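PDB 6A3F: levoglucosan dehydrogenase from Pseudarthrobacter phenanthrenivorans, which oxidises levoglucosan (1,6-anhydro-beta-D-glucose) to 3-dehydrolevoglucosan, with NAD(+) as the electron acceptor. Local coordinates for residues B[222-234]-B[392-405]. Sequence-based numbering, arbitrary orientation.
Sequences VGEFSAVNAVLST and AIVESAAKESWVDV
Val228 and Val403 form an antiparallel hydrogen-bonded pair, Val228 N to Val403 O and Val403 N to Val228 O both 2.9 Å, which adds strand 403-404 beside strand 225-233 to the edge of the mixed sheet of the C-terminal, substrate-binding alpha/beta domain of this Gfo/Idh/MocA-family enzyme, while helix 392-399 crosses strand 225-233 at 69°. Val405 N to Ser226 O continues the pairing. On the other side of strand 225-233, Ser226 and Ala227 both face Arg273, a classic beta bulge.

Farther along strand 225-233, at Ala230, the contact is with helix 392-399. Ser396 OG accepts from Ala230 N at 2.8 Å and donates to Ser401 O, so one hydroxyl ties the strand to the turn after the helix; chi1 of 161°, placing OG anti to the backbone N, brings it to both partners. The helix-facing side is apolar: Val228 CG2 reaches Ala392 CB and Ile393 CG1, Ala230 CB meets Ile393 CG2 at 3.7 Å, and Leu232 CG rests on Ala397 CB.

Trp402 lies on the other face, along with Ala227 and Asn229, and in the tetramer it also packs on Val231 of a second subunit. Asn229 CB sits over the centre of its six-membered ring, 3.6 Å from the centroid and 13° off the normal, a CH-pi contact. Back at the helix, a water donates to both Ala230 O, at 3.0 Å, and Ala397 O, at 2.9 Å.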
ATOM      1  N   VAL B 222     -22.482   9.414   8.414  1.00 20.77           N
ATOM      2  CA  VAL B 222     -22.316  10.442   9.466  1.00 21.66           C
ATOM      3  C   VAL B 222     -23.690  10.999   9.889  1.00 23.04           C
ATOM      4  O   VAL B 222     -24.047  10.939  11.070  1.00 24.12           O
ATOM      5  CB  VAL B 222     -21.392  11.591   9.038  1.00 22.31           C
ATOM      6  CG1 VAL B 222     -21.175  12.602  10.147  1.00 23.05           C
ATOM      7  CG2 VAL B 222     -20.061  11.047   8.574  1.00 21.06           C
ATOM      8  N   GLY B 223     -24.430  11.574   8.925  1.00 22.84           N
ATOM      9  CA  GLY B 223     -25.768  12.157   9.183  1.00 22.46           C
ATOM     10  C   GLY B 223     -26.021  13.371   8.292  1.00 22.80           C
ATOM     11  O   GLY B 223     -25.281  13.623   7.298  1.00 21.54           O
ATOM     12  N   GLU B 224     -27.041  14.164   8.657  1.00 22.81           N
ATOM     13  CA  GLU B 224     -27.456  15.252   7.820  1.00 24.00           C
ATOM     14  C   GLU B 224     -26.477  16.413   7.952  1.00 24.30           C
ATOM     15  O   GLU B 224     -25.842  16.619   8.961  1.00 24.73           O
ATOM     16  CB  GLU B 224     -28.862  15.733   8.209  1.00 26.49           C
ATOM     17  CG  GLU B 224     -29.955  14.708   8.037  1.00 26.55           C
ATOM     18  CD  GLU B 224     -30.347  14.378   6.599  1.00 26.41           C
ATOM     19  OE1 GLU B 224     -29.662  14.842   5.643  1.00 27.94           O
ATOM     20  OE2 GLU B 224     -31.308  13.588   6.442  1.00 29.42           O
ATOM     21  N   PHE B 225     -26.456  17.236   6.921  1.00 23.50           N
ATOM     22  CA  PHE B 225     -25.671  18.405   6.873  1.00 23.28           C
ATOM     23  C   PHE B 225     -26.423  19.591   7.506  1.00 28.07           C
ATOM     24  O   PHE B 225     -27.596  19.817   7.214  1.00 33.40           O
ATOM     25  CB  PHE B 225     -25.366  18.771   5.414  1.00 23.72           C
ATOM     26  CG  PHE B 225     -24.354  17.921   4.681  1.00 22.13           C
ATOM     27  CD1 PHE B 225     -24.278  16.554   4.890  1.00 24.60           C
ATOM     28  CD2 PHE B 225     -23.474  18.493   3.778  1.00 24.44           C
ATOM     29  CE1 PHE B 225     -23.384  15.773   4.162  1.00 23.27           C
ATOM     30  CE2 PHE B 225     -22.565  17.713   3.078  1.00 23.99           C
ATOM     31  CZ  PHE B 225     -22.534  16.351   3.256  1.00 22.67           C
ATOM     32  N   SER B 226     -25.690  20.407   8.232  1.00 28.23           N
ATOM     33  CA  SER B 226     -26.255  21.647   8.831  1.00 29.47           C
ATOM     34  C   SER B 226     -25.919  22.870   7.968  1.00 28.75           C
ATOM     35  O   SER B 226     -26.768  23.739   7.689  1.00 27.71           O
ATOM     36  CB  SER B 226     -25.749  21.824  10.222  1.00 31.04           C
ATOM     37  OG  SER B 226     -26.308  23.009  10.768  1.00 38.11           O
ATOM     38  N   ALA B 227     -24.657  22.997   7.595  1.00 25.25           N
ATOM     39  CA  ALA B 227     -24.199  24.118   6.802  1.00 25.26           C
ATOM     40  C   ALA B 227     -22.961  23.721   5.982  1.00 25.59           C
ATOM     41  O   ALA B 227     -22.227  22.835   6.365  1.00 25.20           O
ATOM     42  CB  ALA B 227     -23.926  25.331   7.659  1.00 24.31           C
ATOM     43  N   VAL B 228     -22.735  24.449   4.894  1.00 24.19           N
ATOM     44  CA  VAL B 228     -21.559  24.270   4.037  1.00 24.71           C
ATOM     45  C   VAL B 228     -20.856  25.603   3.731  1.00 26.47           C
ATOM     46  O   VAL B 228     -21.434  26.704   3.784  1.00 25.30           O
ATOM     47  CB  VAL B 228     -21.983  23.575   2.728  1.00 22.27           C
ATOM     48  CG1 VAL B 228     -22.533  22.178   2.957  1.00 21.44           C
ATOM     49  CG2 VAL B 228     -23.005  24.442   1.972  1.00 21.66           C
ATOM     50  N   ASN B 229     -19.586  25.500   3.331  1.00 23.00           N
ATOM     51  CA  ASN B 229     -18.793  26.639   2.933  1.00 24.43           C
ATOM     52  C   ASN B 229     -17.811  26.168   1.856  1.00 25.80           C
ATOM     53  O   ASN B 229     -16.967  25.258   2.110  1.00 23.33           O
ATOM     54  CB  ASN B 229     -18.064  27.263   4.124  1.00 26.78           C
ATOM     55  CG  ASN B 229     -17.629  28.704   3.916  1.00 32.99           C
ATOM     56  OD1 ASN B 229     -17.115  29.081   2.877  1.00 39.17           O
ATOM     57  ND2 ASN B 229     -17.810  29.523   4.929  1.00 40.12           N
ATOM     58  N   ALA B 230     -17.936  26.713   0.641  1.00 23.60           N
ATOM     59  CA  ALA B 230     -17.363  26.030  -0.518  1.00 23.05           C
ATOM     60  C   ALA B 230     -16.571  26.965  -1.427  1.00 25.41           C
ATOM     61  O   ALA B 230     -16.708  28.180  -1.413  1.00 24.29           O
ATOM     62  CB  ALA B 230     -18.429  25.339  -1.331  1.00 24.78           C
ATOM     63  N   VAL B 231     -15.775  26.319  -2.284  1.00 24.05           N
ATOM     64  CA  VAL B 231     -15.102  26.960  -3.391  1.00 23.35           C
ATOM     65  C   VAL B 231     -15.277  26.072  -4.620  1.00 26.61           C
ATOM     66  O   VAL B 231     -14.941  24.893  -4.564  1.00 23.39           O
ATOM     67  CB  VAL B 231     -13.600  27.211  -3.127  1.00 24.67           C
ATOM     68  CG1 VAL B 231     -12.893  27.774  -4.372  1.00 22.82           C
ATOM     69  CG2 VAL B 231     -13.363  28.100  -1.915  1.00 25.85           C
ATOM     70  N   LEU B 232     -15.726  26.658  -5.747  1.00 25.58           N
ATOM     71  CA  LEU B 232     -15.778  25.952  -7.025  1.00 25.24           C
ATOM     72  C   LEU B 232     -14.699  26.484  -7.963  1.00 25.75           C
ATOM     73  O   LEU B 232     -14.490  27.684  -8.049  1.00 22.98           O
ATOM     74  CB  LEU B 232     -17.151  26.163  -7.659  1.00 26.15           C
ATOM     75  CG  LEU B 232     -18.334  25.661  -6.858  1.00 27.01           C
ATOM     76  CD1 LEU B 232     -19.618  26.229  -7.448  1.00 29.47           C
ATOM     77  CD2 LEU B 232     -18.388  24.143  -6.842  1.00 27.70           C
ATOM     78  N   SER B 233     -14.066  25.596  -8.702  1.00 21.31           N
ATOM     79  CA  SER B 233     -13.022  25.957  -9.580  1.00 22.42           C
ATOM     80  C   SER B 233     -13.274  25.333 -10.949  1.00 24.44           C
ATOM     81  O   SER B 233     -13.794  24.200 -11.052  1.00 22.26           O
ATOM     82  CB  SER B 233     -11.685  25.539  -9.035  1.00 22.96           C
ATOM     83  OG  SER B 233     -11.464  26.057  -7.731  1.00 22.46           O
ATOM     84  N   THR B 234     -12.935  26.099 -11.997  1.00 21.84           N
ATOM     85  CA  THR B 234     -12.925  25.597 -13.366  1.00 23.27           C
ATOM     86  C   THR B 234     -11.513  25.767 -13.897  1.00 22.66           C
ATOM     87  O   THR B 234     -10.962  26.896 -13.896  1.00 27.69           O
ATOM     88  CB  THR B 234     -13.953  26.297 -14.259  1.00 22.92           C
ATOM     89  OG1 THR B 234     -15.235  26.093 -13.680  1.00 22.65           O
ATOM     90  CG2 THR B 234     -13.934  25.776 -15.681  1.00 24.89           C
ATOM     91  N   ALA B 392     -26.875  24.702  -1.900  1.00 23.82           N
ATOM     92  CA  ALA B 392     -26.226  25.425  -0.821  1.00 25.20           C
ATOM     93  C   ALA B 392     -24.734  25.606  -1.096  1.00 24.50           C
ATOM     94  O   ALA B 392     -24.162  26.653  -0.818  1.00 25.09           O
ATOM     95  CB  ALA B 392     -26.483  24.756   0.502  1.00 28.05           C
ATOM     96  N   ILE B 393     -24.102  24.607  -1.673  1.00 22.79           N
ATOM     97  CA  ILE B 393     -22.681  24.688  -1.990  1.00 23.00           C
ATOM     98  C   ILE B 393     -22.445  25.772  -3.045  1.00 23.64           C
ATOM     99  O   ILE B 393     -21.533  26.587  -2.946  1.00 25.67           O
ATOM    100  CB  ILE B 393     -22.195  23.278  -2.413  1.00 23.54           C
ATOM    101  CG1 ILE B 393     -22.074  22.378  -1.178  1.00 22.84           C
ATOM    102  CG2 ILE B 393     -20.919  23.415  -3.201  1.00 23.36           C
ATOM    103  CD1 ILE B 393     -21.730  20.922  -1.493  1.00 22.88           C
ATOM    104  N   VAL B 394     -23.292  25.797  -4.046  1.00 24.85           N
ATOM    105  CA  VAL B 394     -23.160  26.786  -5.152  1.00 26.81           C
ATOM    106  C   VAL B 394     -23.381  28.212  -4.617  1.00 23.81           C
ATOM    107  O   VAL B 394     -22.608  29.104  -4.888  1.00 23.57           O
ATOM    108  CB  VAL B 394     -24.141  26.453  -6.288  1.00 28.99           C
ATOM    109  CG1 VAL B 394     -24.130  27.541  -7.359  1.00 30.01           C
ATOM    110  CG2 VAL B 394     -23.845  25.105  -6.934  1.00 27.25           C
ATOM    111  N   GLU B 395     -24.394  28.395  -3.828  1.00 28.17           N
ATOM    112  CA  GLU B 395     -24.656  29.704  -3.201  1.00 27.46           C
ATOM    113  C   GLU B 395     -23.511  30.103  -2.250  1.00 29.46           C
ATOM    114  O   GLU B 395     -23.006  31.253  -2.255  1.00 26.44           O
ATOM    115  CB  GLU B 395     -25.952  29.589  -2.429  1.00 30.34           C
ATOM    116  CG  GLU B 395     -26.369  30.898  -1.791  1.00 31.90           C
ATOM    117  CD  GLU B 395     -27.564  30.800  -0.875  1.00 38.93           C
ATOM    118  OE1 GLU B 395     -28.277  29.780  -0.918  1.00 48.05           O
ATOM    119  OE2 GLU B 395     -27.781  31.761  -0.119  1.00 53.25           O
ATOM    120  N   SER B 396     -23.080  29.158  -1.407  1.00 27.19           N
ATOM    121  CA  SER B 396     -21.932  29.414  -0.544  1.00 25.41           C
ATOM    122  C   SER B 396     -20.700  29.890  -1.330  1.00 23.72           C
ATOM    123  O   SER B 396     -19.969  30.833  -0.906  1.00 26.03           O
ATOM    124  CB  SER B 396     -21.559  28.198   0.283  1.00 26.31           C
ATOM    125  OG  SER B 396     -20.235  28.376   0.740  1.00 26.83           O
ATOM    126  N   ALA B 397     -20.385  29.186  -2.427  1.00 26.43           N
ATOM    127  CA  ALA B 397     -19.220  29.518  -3.228  1.00 25.77           C
ATOM    128  C   ALA B 397     -19.352  30.934  -3.826  1.00 24.19           C
ATOM    129  O   ALA B 397     -18.351  31.660  -3.923  1.00 25.06           O
ATOM    130  CB  ALA B 397     -18.993  28.501  -4.319  1.00 25.57           C
ATOM    131  N   ALA B 398     -20.553  31.260  -4.254  1.00 28.44           N
ATOM    132  CA  ALA B 398     -20.789  32.575  -4.895  1.00 31.63           C
ATOM    133  C   ALA B 398     -20.660  33.696  -3.860  1.00 29.66           C
ATOM    134  O   ALA B 398     -20.074  34.727  -4.169  1.00 31.22           O
ATOM    135  CB  ALA B 398     -22.152  32.599  -5.531  1.00 29.04           C
ATOM    136  N   LYS B 399     -21.237  33.493  -2.686  1.00 31.71           N
ATOM    137  CA  LYS B 399     -21.272  34.525  -1.630  1.00 34.71           C
ATOM    138  C   LYS B 399     -20.054  34.469  -0.726  1.00 34.26           C
ATOM    139  O   LYS B 399     -19.945  35.317   0.109  1.00 29.98           O
ATOM    140  CB  LYS B 399     -22.509  34.361  -0.761  1.00 35.68           C
ATOM    141  CG  LYS B 399     -23.745  34.786  -1.512  1.00 41.34           C
ATOM    142  CD  LYS B 399     -24.990  34.554  -0.758  1.00 50.93           C
ATOM    143  CE  LYS B 399     -26.180  35.005  -1.574  1.00 54.30           C
ATOM    144  NZ  LYS B 399     -27.430  34.652  -0.877  1.00 59.72           N
ATOM    145  N   GLU B 400     -19.202  33.459  -0.899  1.00 28.96           N
ATOM    146  CA  GLU B 400     -18.043  33.225  -0.079  1.00 30.05           C
ATOM    147  C   GLU B 400     -18.431  33.204   1.390  1.00 27.96           C
ATOM    148  O   GLU B 400     -17.736  33.751   2.234  1.00 33.11           O
ATOM    149  CB  GLU B 400     -16.964  34.244  -0.403  1.00 31.98           C
ATOM    150  CG  GLU B 400     -16.579  34.191  -1.861  1.00 34.82           C
ATOM    151  CD  GLU B 400     -15.424  35.104  -2.233  1.00 42.53           C
ATOM    152  OE1 GLU B 400     -14.861  35.734  -1.334  1.00 45.83           O
ATOM    153  OE2 GLU B 400     -15.082  35.163  -3.426  1.00 48.36           O
ATOM    154  N   SER B 401     -19.463  32.466   1.739  1.00 27.90           N
ATOM    155  CA  SER B 401     -19.895  32.503   3.112  1.00 31.82           C
ATOM    156  C   SER B 401     -20.554  31.172   3.469  1.00 30.44           C
ATOM    157  O   SER B 401     -20.973  30.440   2.547  1.00 30.37           O
ATOM    158  CB  SER B 401     -20.838  33.699   3.320  1.00 36.41           C
ATOM    159  OG  SER B 401     -22.054  33.456   2.643  1.00 43.01           O
ATOM    160  N   TRP B 402     -20.682  30.868   4.776  1.00 27.15           N
ATOM    161  CA  TRP B 402     -21.453  29.693   5.202  1.00 28.10           C
ATOM    162  C   TRP B 402     -22.903  29.789   4.727  1.00 32.01           C
ATOM    163  O   TRP B 402     -23.496  30.859   4.785  1.00 29.85           O
ATOM    164  CB  TRP B 402     -21.403  29.495   6.724  1.00 29.15           C
ATOM    165  CG  TRP B 402     -20.083  28.978   7.208  1.00 30.36           C
ATOM    166  CD1 TRP B 402     -18.983  29.701   7.580  1.00 30.69           C
ATOM    167  CD2 TRP B 402     -19.698  27.592   7.287  1.00 29.44           C
ATOM    168  NE1 TRP B 402     -17.953  28.856   7.901  1.00 29.55           N
ATOM    169  CE2 TRP B 402     -18.368  27.566   7.756  1.00 29.24           C
ATOM    170  CE3 TRP B 402     -20.358  26.383   7.031  1.00 28.02           C
ATOM    171  CZ2 TRP B 402     -17.679  26.369   7.947  1.00 30.34           C
ATOM    172  CZ3 TRP B 402     -19.690  25.202   7.259  1.00 28.66           C
ATOM    173  CH2 TRP B 402     -18.370  25.206   7.702  1.00 27.74           C
ATOM    174  N   VAL B 403     -23.478  28.662   4.332  1.00 28.13           N
ATOM    175  CA  VAL B 403     -24.891  28.590   3.995  1.00 26.78           C
ATOM    176  C   VAL B 403     -25.498  27.392   4.696  1.00 28.72           C
ATOM    177  O   VAL B 403     -24.960  26.276   4.674  1.00 26.65           O
ATOM    178  CB  VAL B 403     -25.107  28.499   2.483  1.00 24.79           C
ATOM    179  CG1 VAL B 403     -26.569  28.240   2.104  1.00 26.27           C
ATOM    180  CG2 VAL B 403     -24.523  29.704   1.785  1.00 26.77           C
ATOM    181  N   ASP B 404     -26.650  27.639   5.302  1.00 28.50           N
ATOM    182  CA  ASP B 404     -27.409  26.574   5.897  1.00 29.32           C
ATOM    183  C   ASP B 404     -28.107  25.684   4.889  1.00 29.97           C
ATOM    184  O   ASP B 404     -28.547  26.111   3.818  1.00 26.30           O
ATOM    185  CB  ASP B 404     -28.454  27.124   6.876  1.00 32.28           C
ATOM    186  CG  ASP B 404     -27.846  27.783   8.121  1.00 31.85           C
ATOM    187  OD1 ASP B 404     -26.678  27.572   8.573  1.00 35.50           O
ATOM    188  OD2 ASP B 404     -28.646  28.493   8.750  1.00 37.67           O
ATOM    189  N   VAL B 405     -28.184  24.404   5.213  1.00 27.46           N
ATOM    190  CA  VAL B 405     -28.825  23.448   4.327  1.00 27.79           C
ATOM    191  C   VAL B 405     -30.185  23.110   4.922  1.00 28.44           C
ATOM    192  O   VAL B 405     -30.246  22.526   5.977  1.00 36.19           O
ATOM    193  CB  VAL B 405     -28.001  22.160   4.114  1.00 28.02           C
ATOM    194  CG1 VAL B 405     -28.669  21.290   3.061  1.00 27.33           C
ATOM    195  CG2 VAL B 405     -26.553  22.433   3.726  1.00 28.65           C
TER
HETATM  196  O   HOH W   1     -29.880  19.299   5.802  1.00 38.73           O
HETATM  197  O   HOH W   2     -17.176  32.354   4.977  0.50 25.39           O
HETATM  198  O   HOH W   3     -15.868  30.600  -2.944  1.00 35.06           O